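Local coordinates for protein 16S rRNA methylase (Uncultured bacterium, PDB 7JLZ) that probably methylates N1 of adenine A1408 in the 16S rRNA of the 30S ribosomal subunit, a modification linked to aminoglycoside resistance, at residues V27-G32 with S122-S127; I133-S138 with L149-L154; T162-F167 with L172-F177. All blocks are in the same frame, centred on the assembly; numbering follows the deposited sequence. Where two conformers were deposited one is given.

Overall arrangement
All three contacts attach helices or loops to one seven-stranded mixed sheet, whose strand order of 3-2-1-4-5-7-6 is that of the class I methyltransferases. Contact 1 lies nearest the middle of the chain, on the strand leading into what is probably the S-adenosylmethionine loop. Contacts 2 and 3 sit at the 5-7-6 side, with their centres about 16 and 17 Å from the centre of the chain. Those centres are 12 Å apart and they share an apolar core, in which L149 CD2 meets I166 CD1 at 3.6 Å and I133 CD1 meets F167 CE1 at 3.8 Å. Contact 1 touches neither, its centre lying about 21 Å from contact 2's and 17 Å from contact 3's.

Contact 1 (V27-G32 with S122-S127); sequences VEVDLG and SNILKS
I124 meets strand 26-31 with both of its methyl groups. Its branch methyl CG2 lies 4.2 Å from V29 CG2, while the far end of its longer arm, CD1, comes to 4.4 Å from L31 CD1. With CG1 beside the backbone N (chi1 -68°) and the arm extended beyond it, the two methyls reach two successive inward-facing residues of the strand. The touch is light: only 114 Å² is buried in all, and the CA atoms of V29 and I124 remain 8.2 Å apart. F86 and L91 pack on I124 as well, W103 and L106 reach L31, and I54 lies against both V29 and L31. Strand 26-31 is the first strand of a class I, Rossmann-like methyltransferase sheet, held between strands 49-55 and 94-100. Its side chains alternate, so that E28 and D30 turn to the other face and meet Y38 of helix 37-45. At its end G32 has a positive phi (82°), where a CB would press on the preceding carbonyl oxygen, and its N hydrogen-bonds to E55, consistent with the start of the glycine-rich loop that binds S-adenosylmethionine in this family. On the other segment, I124 is the last helical residue before L125 leaves helical geometry, and L125 N makes only a weak bond to S122 O at 3.3 Å. K211, last residue of strand 205-211, hydrogen-bonds through NZ to the carbonyl oxygens of S122 and L125.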
loop_
_atom_site.group_PDB
_atom_site.type_symbol
_atom_site.label_atom_id
_atom_site.label_comp_id
_atom_site.label_asym_id
_atom_site.label_seq_id
_atom_site.Cartn_x
_atom_site.Cartn_y
_atom_site.Cartn_z
ATOM N N VAL A 27 1.113 10.086 8.432
ATOM C CA VAL A 27 0.663 8.702 8.519
ATOM C C VAL A 27 0.658 8.126 7.112
ATOM O O VAL A 27 0.197 8.782 6.169
ATOM C CB VAL A 27 -0.730 8.595 9.166
ATOM C CG1 VAL A 27 -1.238 7.158 9.132
ATOM C CG2 VAL A 27 -0.693 9.127 10.593
ATOM N N GLU A 28 1.208 6.923 6.965
ATOM C CA GLU A 28 1.216 6.216 5.695
ATOM C C GLU A 28 0.586 4.843 5.877
ATOM O O GLU A 28 0.922 4.117 6.819
ATOM C CB GLU A 28 2.641 6.074 5.140
ATOM C CG GLU A 28 2.672 5.228 3.863
ATOM C CD GLU A 28 4.009 5.280 3.152
ATOM O OE1 GLU A 28 4.684 6.324 3.228
ATOM O OE2 GLU A 28 4.377 4.257 2.516
ATOM N N VAL A 29 -0.337 4.492 4.988
ATOM C CA VAL A 29 -0.964 3.174 4.976
ATOM C C VAL A 29 -0.403 2.405 3.789
ATOM O O VAL A 29 -0.378 2.929 2.671
ATOM C CB VAL A 29 -2.497 3.282 4.893
ATOM C CG1 VAL A 29 -3.123 1.916 4.652
ATOM C CG2 VAL A 29 -3.039 3.962 6.174
ATOM N N ASP A 30 0.011 1.160 4.028
ATOM C CA ASP A 30 0.718 0.341 3.039
ATOM C C ASP A 30 -0.055 -0.949 2.791
ATOM O O ASP A 30 -0.209 -1.767 3.703
ATOM C CB ASP A 30 2.131 0.028 3.529
ATOM C CG ASP A 30 2.969 1.261 3.651
ATOM O OD1 ASP A 30 2.999 2.026 2.671
ATOM O OD2 ASP A 30 3.567 1.493 4.718
ATOM N N LEU A 31 -0.516 -1.142 1.556
ATOM C CA LEU A 31 -1.291 -2.311 1.175
ATOM C C LEU A 31 -0.502 -3.138 0.181
ATOM O O LEU A 31 0.195 -2.583 -0.671
ATOM C CB LEU A 31 -2.618 -1.913 0.523
ATOM C CG LEU A 31 -3.440 -0.864 1.251
ATOM C CD1 LEU A 31 -4.721 -0.612 0.472
ATOM C CD2 LEU A 31 -3.723 -1.371 2.655
ATOM N N GLY A 32 -0.632 -4.456 0.276
ATOM C CA GLY A 32 0.022 -5.326 -0.685
ATOM C C GLY A 32 1.481 -5.610 -0.405
ATOM O O GLY A 32 2.220 -5.969 -1.332
ATOM N N SER A 122 -9.712 6.517 -2.265
ATOM C CA SER A 122 -9.881 7.922 -1.918
ATOM C C SER A 122 -10.335 8.088 -0.475
ATOM O O SER A 122 -10.002 9.087 0.164
ATOM C CB SER A 122 -10.870 8.583 -2.876
ATOM O OG SER A 122 -10.483 9.918 -3.142
ATOM N N ASN A 123 -11.080 7.120 0.061
ATOM C CA ASN A 123 -11.607 7.273 1.413
ATOM C C ASN A 123 -10.586 6.941 2.495
ATOM O O ASN A 123 -10.759 7.370 3.636
ATOM C CB ASN A 123 -12.874 6.431 1.588
ATOM C CG ASN A 123 -14.090 7.089 0.939
ATOM O OD1 ASN A 123 -13.957 8.048 0.181
ATOM N ND2 ASN A 123 -15.269 6.587 1.244
ATOM N N ILE A 124 -9.527 6.190 2.177
ATOM C CA ILE A 124 -8.435 6.073 3.133
ATOM C C ILE A 124 -7.673 7.394 3.241
ATOM O O ILE A 124 -7.199 7.766 4.323
ATOM C CB ILE A 124 -7.508 4.913 2.707
ATOM C CG1 ILE A 124 -8.222 3.566 2.867
ATOM C CG2 ILE A 124 -6.181 4.932 3.499
ATOM C CD1 ILE A 124 -7.457 2.392 2.198
ATOM N N LEU A 125 -7.566 8.131 2.140
ATOM C CA LEU A 125 -6.689 9.292 2.067
ATOM C C LEU A 125 -7.315 10.522 2.707
ATOM O O LEU A 125 -8.520 10.752 2.589
ATOM C CB LEU A 125 -6.363 9.613 0.609
ATOM C CG LEU A 125 -5.330 8.713 -0.042
ATOM C CD1 LEU A 125 -5.299 8.959 -1.540
ATOM C CD2 LEU A 125 -3.990 9.019 0.586
ATOM N N LYS A 126 -6.474 11.334 3.350
ATOM C CA LYS A 126 -6.854 12.700 3.685
ATOM C C LYS A 126 -6.989 13.513 2.402
ATOM O O LYS A 126 -6.461 13.133 1.348
ATOM C CB LYS A 126 -5.811 13.345 4.594
ATOM C CG LYS A 126 -5.586 12.662 5.922
ATOM C CD LYS A 126 -4.644 13.502 6.752
ATOM C CE LYS A 126 -4.558 13.023 8.177
ATOM N NZ LYS A 126 -3.678 13.924 8.971
ATOM N N SER A 127 -7.654 14.672 2.506
ATOM C CA SER A 127 -8.004 15.434 1.308
ATOM C C SER A 127 -6.780 15.744 0.453
ATOM O O SER A 127 -6.815 15.599 -0.775
ATOM C CB SER A 127 -8.745 16.715 1.698
ATOM O OG SER A 127 -7.966 17.516 2.567
#

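Contact 2 (I133-S138 with L149-L154); sequences IVLGYS and LELENL
The connection from strand 129-135 to helix 156-168 belongs to the part of a class I methyltransferase fold where the fifth strand of the sheet gives way to the helix packed on its face. Here the chain leaves L135, passes through an unmodelled stretch at 142-147, and returns at L149 to lie against the strand it left. A single methyl of the strand makes both touches: L135 CD1 is 3.8 Å from L149 CD1 and 4.0 Å from L151 CD1. The side chain of L135 slants across that of L149 and crosses L151 at about a right angle, so its tip meets the tips of the other two without lying alongside either. All three leucines have CG beside the backbone N, with chi1 at -71° for L135, and each extends one methyl away from its own backbone. L149 and L151 face inward, whereas E150 between them is exposed and poorly ordered. Behind the leucines, L149 leans on Y158 and L151 on V163, both of helix 156-168, while L135 rests on L101 and L207. Y158 OH also takes the hydrogen bond of E150 N, a polar tie between the returning loop and the helix. Across L135, L149 and L151 themselves, with just 86 Å² buried, cohesion comes from van der Waals contact and the exclusion of water, neither of them directional, so nothing polar dictates how the leucines cross.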
loop_
_atom_site.group_PDB
_atom_site.type_symbol
_atom_site.label_atom_id
_atom_site.label_comp_id
_atom_site.label_asym_id
_atom_site.label_seq_id
_atom_site.Cartn_x
_atom_site.Cartn_y
_atom_site.Cartn_z
ATOM N N ILE A 133 0.997 3.743 -6.430
ATOM C CA ILE A 133 0.603 2.409 -6.859
ATOM C C ILE A 133 1.788 1.803 -7.587
ATOM O O ILE A 133 2.285 2.382 -8.560
ATOM C CB ILE A 133 -0.645 2.429 -7.758
ATOM C CG1 ILE A 133 -1.838 3.008 -7.004
ATOM C CG2 ILE A 133 -0.985 1.031 -8.235
ATOM C CD1 ILE A 133 -3.135 2.979 -7.802
ATOM N N VAL A 134 2.248 0.659 -7.101
ATOM C CA VAL A 134 3.328 -0.088 -7.729
ATOM C C VAL A 134 2.693 -1.199 -8.550
ATOM O O VAL A 134 1.913 -1.997 -8.022
ATOM C CB VAL A 134 4.296 -0.649 -6.677
ATOM C CG1 VAL A 134 5.343 -1.560 -7.335
ATOM C CG2 VAL A 134 4.966 0.502 -5.917
ATOM N N LEU A 135 3.012 -1.239 -9.844
ATOM C CA LEU A 135 2.411 -2.166 -10.787
ATOM C C LEU A 135 3.468 -3.120 -11.324
ATOM O O LEU A 135 4.640 -2.755 -11.484
ATOM C CB LEU A 135 1.761 -1.430 -11.971
ATOM C CG LEU A 135 0.472 -0.649 -11.714
ATOM C CD1 LEU A 135 -0.032 0.024 -12.989
ATOM C CD2 LEU A 135 -0.575 -1.585 -11.167
ATOM N N GLY A 136 3.036 -4.347 -11.600
ATOM C CA GLY A 136 3.889 -5.324 -12.250
ATOM C C GLY A 136 3.866 -6.703 -11.616
ATOM O O GLY A 136 4.271 -7.681 -12.255
ATOM N N TYR A 137 3.389 -6.801 -10.369
ATOM C CA TYR A 137 3.370 -8.087 -9.670
ATOM C C TYR A 137 2.162 -8.945 -10.034
ATOM O O TYR A 137 2.269 -10.178 -10.031
ATOM C CB TYR A 137 3.394 -7.878 -8.154
ATOM C CG TYR A 137 4.727 -7.433 -7.581
ATOM C CD1 TYR A 137 5.745 -8.348 -7.335
ATOM C CD2 TYR A 137 4.960 -6.102 -7.272
ATOM C CE1 TYR A 137 6.954 -7.948 -6.801
ATOM C CE2 TYR A 137 6.171 -5.691 -6.735
ATOM C CZ TYR A 137 7.165 -6.621 -6.506
ATOM O OH TYR A 137 8.375 -6.216 -5.979
ATOM N N SER A 138 1.013 -8.324 -10.329
ATOM C CA SER A 138 -0.210 -9.070 -10.621
ATOM C C SER A 138 0.011 -10.063 -11.757
ATOM O O SER A 138 0.880 -9.879 -12.616
ATOM C CB SER A 138 -1.349 -8.117 -10.991
ATOM O OG SER A 138 -1.717 -7.299 -9.899
ATOM N N LEU A 149 -2.412 -3.102 -18.425
ATOM C CA LEU A 149 -1.827 -1.855 -18.898
ATOM C C LEU A 149 -0.504 -2.143 -19.594
ATOM O O LEU A 149 0.325 -2.895 -19.076
ATOM C CB LEU A 149 -1.603 -0.885 -17.739
ATOM C CG LEU A 149 -2.828 -0.206 -17.135
ATOM C CD1 LEU A 149 -2.430 0.531 -15.870
ATOM C CD2 LEU A 149 -3.460 0.746 -18.137
ATOM N N GLU A 150 -0.308 -1.538 -20.763
ATOM C CA GLU A 150 0.910 -1.717 -21.553
ATOM C C GLU A 150 1.787 -0.481 -21.357
ATOM O O GLU A 150 1.672 0.511 -22.079
ATOM C CB GLU A 150 0.568 -1.957 -23.020
ATOM C CG GLU A 150 0.055 -3.364 -23.330
ATOM C CD GLU A 150 1.181 -4.358 -23.587
ATOM O OE1 GLU A 150 1.560 -5.098 -22.653
ATOM O OE2 GLU A 150 1.694 -4.390 -24.728
ATOM N N LEU A 151 2.685 -0.557 -20.371
ATOM C CA LEU A 151 3.495 0.577 -19.942
ATOM C C LEU A 151 4.942 0.521 -20.415
ATOM O O LEU A 151 5.698 1.464 -20.153
ATOM C CB LEU A 151 3.464 0.679 -18.417
ATOM C CG LEU A 151 2.066 0.829 -17.827
ATOM C CD1 LEU A 151 2.104 0.730 -16.311
ATOM C CD2 LEU A 151 1.456 2.155 -18.271
ATOM N N GLU A 152 5.343 -0.544 -21.118
ATOM C CA GLU A 152 6.753 -0.749 -21.449
ATOM C C GLU A 152 7.292 0.376 -22.325
ATOM O O GLU A 152 8.435 0.822 -22.154
ATOM C CB GLU A 152 6.932 -2.098 -22.154
ATOM C CG GLU A 152 6.482 -3.335 -21.353
ATOM C CD GLU A 152 4.962 -3.509 -21.280
ATOM O OE1 GLU A 152 4.275 -3.301 -22.306
ATOM O OE2 GLU A 152 4.458 -3.851 -20.187
ATOM N N ASN A 153 6.492 0.833 -23.279
ATOM C CA ASN A 153 6.913 1.830 -24.254
ATOM C C ASN A 153 5.890 2.963 -24.267
ATOM O O ASN A 153 5.259 3.263 -25.281
ATOM C CB ASN A 153 7.076 1.185 -25.623
ATOM C CG ASN A 153 8.154 0.123 -25.630
ATOM O OD1 ASN A 153 7.882 -1.059 -25.417
ATOM N ND2 ASN A 153 9.392 0.542 -25.859
ATOM N N LEU A 154 5.748 3.598 -23.106
ATOM C CA LEU A 154 4.680 4.559 -22.878
ATOM C C LEU A 154 4.749 5.700 -23.884
ATOM O O LEU A 154 5.819 6.262 -24.140
ATOM C CB LEU A 154 4.769 5.102 -21.455
ATOM C CG LEU A 154 3.676 6.126 -21.135
ATOM C CD1 LEU A 154 2.326 5.437 -20.996
ATOM C CD2 LEU A 154 4.012 6.938 -19.895
#

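Contact 3 (T162-F167 with L172-F177); sequences TVIPIF and LHLTEF
I164 and L174 cross at about a right angle, with I164 CG1 placed 4.1 Å from L174 CD2. The isoleucine presents the root of its longer arm and the leucine the end of one branch; with CG of L174 opposite the backbone N (chi1 178°), the CD2 branch is the one brought up to the isoleucine. L159, earlier in helix 156-168, packs against both. The second pair, F167 and L172, meets at the base, CB to CB at 4.2 Å, while the phenylalanine ring leads away from the strand. One face of that ring is covered by I166 CG2, 4.2 Å above the plane and over its centre. F209 of strand 205-211 touches F167, L172 and L174, making a common apolar floor.

Helix, short connection and strand here form the edge of the class I methyltransferase sheet on this side: strand 172-179 is outermost, antiparallel to 205-211, which is inserted between it and strand 129-135. The connection is spanned by L172 N donating to F167 O at 3.0 Å, with an N-H...O angle of 152° and the donor tilted 34° out of the carbonyl plane. L172 CB lies 3.5 Å from F167 O as well. One water joins helix and strand nearby, donating to I164 O at 3.0 Å and to L172 O at 2.9 Å and weakly accepting from L174 N, so bridging the backbones of the two. The helix is kinked at P165, whose N has no hydrogen to give to the preceding turn. Further along the strand, T175 and E176 both face K208 in a classic beta bulge.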
loop_
_atom_site.group_PDB
_atom_site.type_symbol
_atom_site.label_atom_id
_atom_site.label_comp_id
_atom_site.label_asym_id
_atom_site.label_seq_id
_atom_site.Cartn_x
_atom_site.Cartn_y
_atom_site.Cartn_z
ATOM N N THR A 162 -5.676 6.104 -22.194
ATOM C CA THR A 162 -5.918 4.868 -21.463
ATOM C C THR A 162 -5.516 4.978 -20.002
ATOM O O THR A 162 -6.339 4.737 -19.110
ATOM C CB THR A 162 -5.177 3.700 -22.115
ATOM O OG1 THR A 162 -5.691 3.495 -23.436
ATOM C CG2 THR A 162 -5.354 2.427 -21.276
ATOM N N VAL A 163 -4.260 5.341 -19.738
ATOM C CA VAL A 163 -3.758 5.289 -18.368
ATOM C C VAL A 163 -4.488 6.291 -17.488
ATOM O O VAL A 163 -5.080 5.927 -16.471
ATOM C CB VAL A 163 -2.239 5.515 -18.328
ATOM C CG1 VAL A 163 -1.752 5.449 -16.884
ATOM C CG2 VAL A 163 -1.547 4.466 -19.166
ATOM N N ILE A 164 -4.454 7.571 -17.864
ATOM C CA ILE A 164 -5.054 8.597 -17.010
ATOM C C ILE A 164 -6.545 8.359 -16.799
ATOM O O ILE A 164 -6.997 8.428 -15.641
ATOM C CB ILE A 164 -4.729 10.000 -17.561
ATOM C CG1 ILE A 164 -3.247 10.327 -17.349
ATOM C CG2 ILE A 164 -5.591 11.058 -16.890
ATOM C CD1 ILE A 164 -2.758 11.515 -18.184
ATOM N N PRO A 165 -7.359 8.049 -17.825
ATOM C CA PRO A 165 -8.802 7.854 -17.564
ATOM C C PRO A 165 -9.114 6.697 -16.629
ATOM O O PRO A 165 -10.049 6.801 -15.823
ATOM C CB PRO A 165 -9.384 7.609 -18.967
ATOM C CG PRO A 165 -8.403 8.216 -19.913
ATOM C CD PRO A 165 -7.062 8.001 -19.272
ATOM N N ILE A 166 -8.365 5.591 -16.720
ATOM C CA ILE A 166 -8.614 4.450 -15.837
ATOM C C ILE A 166 -8.572 4.878 -14.378
ATOM O O ILE A 166 -9.384 4.435 -13.555
ATOM C CB ILE A 166 -7.602 3.326 -16.124
ATOM C CG1 ILE A 166 -8.012 2.557 -17.381
ATOM C CG2 ILE A 166 -7.474 2.393 -14.932
ATOM C CD1 ILE A 166 -6.963 1.602 -17.892
ATOM N N PHE A 167 -7.632 5.749 -14.030
ATOM C CA PHE A 167 -7.460 6.122 -12.635
ATOM C C PHE A 167 -8.300 7.325 -12.238
ATOM O O PHE A 167 -8.680 7.443 -11.068
ATOM C CB PHE A 167 -5.985 6.383 -12.351
ATOM C CG PHE A 167 -5.157 5.140 -12.373
ATOM C CD1 PHE A 167 -5.220 4.245 -11.321
ATOM C CD2 PHE A 167 -4.340 4.849 -13.451
ATOM C CE1 PHE A 167 -4.460 3.082 -11.326
ATOM C CE2 PHE A 167 -3.576 3.688 -13.467
ATOM C CZ PHE A 167 -3.641 2.808 -12.403
ATOM N N LEU A 172 -8.510 9.572 -8.898
ATOM C CA LEU A 172 -7.071 9.737 -8.770
ATOM C C LEU A 172 -6.540 10.469 -9.986
ATOM O O LEU A 172 -6.777 10.045 -11.120
ATOM C CB LEU A 172 -6.369 8.383 -8.622
ATOM C CG LEU A 172 -6.732 7.625 -7.341
ATOM C CD1 LEU A 172 -6.166 6.212 -7.377
ATOM C CD2 LEU A 172 -6.250 8.396 -6.110
ATOM N N HIS A 173 -5.825 11.563 -9.749
ATOM C CA HIS A 173 -5.196 12.333 -10.811
ATOM C C HIS A 173 -3.703 12.024 -10.844
ATOM O O HIS A 173 -3.005 12.228 -9.849
ATOM C CB HIS A 173 -5.447 13.822 -10.599
ATOM C CG HIS A 173 -4.718 14.679 -11.569
ATOM N ND1 HIS A 173 -3.519 15.285 -11.266
ATOM C CD2 HIS A 173 -5.004 15.017 -12.847
ATOM C CE1 HIS A 173 -3.103 15.966 -12.316
ATOM N NE2 HIS A 173 -3.982 15.820 -13.290
ATOM N N LEU A 174 -3.218 11.534 -11.984
ATOM C CA LEU A 174 -1.833 11.084 -12.078
ATOM C C LEU A 174 -0.873 12.270 -12.037
ATOM O O LEU A 174 -1.026 13.239 -12.791
ATOM C CB LEU A 174 -1.631 10.290 -13.365
ATOM C CG LEU A 174 -0.201 9.795 -13.627
ATOM C CD1 LEU A 174 0.109 8.623 -12.722
ATOM C CD2 LEU A 174 0.015 9.443 -15.093
ATOM N N THR A 175 0.126 12.190 -11.157
ATOM C CA THR A 175 1.152 13.211 -11.057
ATOM C C THR A 175 2.547 12.717 -11.410
ATOM O O THR A 175 3.389 13.535 -11.790
ATOM C CB THR A 175 1.198 13.809 -9.641
ATOM O OG1 THR A 175 1.595 12.809 -8.699
ATOM C CG2 THR A 175 -0.165 14.376 -9.241
ATOM N N GLU A 176 2.814 11.418 -11.292
ATOM C CA GLU A 176 4.133 10.881 -11.582
ATOM C C GLU A 176 3.987 9.475 -12.135
ATOM O O GLU A 176 3.093 8.717 -11.731
ATOM C CB GLU A 176 5.028 10.837 -10.342
ATOM C CG GLU A 176 5.398 12.176 -9.752
ATOM C CD GLU A 176 6.570 12.071 -8.799
ATOM O OE1 GLU A 176 7.326 11.085 -8.902
ATOM O OE2 GLU A 176 6.736 12.974 -7.951
ATOM N N PHE A 177 4.906 9.119 -13.032
ATOM C CA PHE A 177 5.007 7.762 -13.547
ATOM C C PHE A 177 6.476 7.450 -13.745
ATOM O O PHE A 177 7.221 8.301 -14.224
ATOM C CB PHE A 177 4.267 7.596 -14.882
ATOM C CG PHE A 177 4.592 6.316 -15.608
ATOM C CD1 PHE A 177 3.884 5.159 -15.350
ATOM C CD2 PHE A 177 5.603 6.279 -16.562
ATOM C CE1 PHE A 177 4.186 3.983 -16.017
ATOM C CE2 PHE A 177 5.906 5.108 -17.229
ATOM C CZ PHE A 177 5.191 3.960 -16.954
HETATM O O HOH W 1 -5.249 9.681 -13.617
#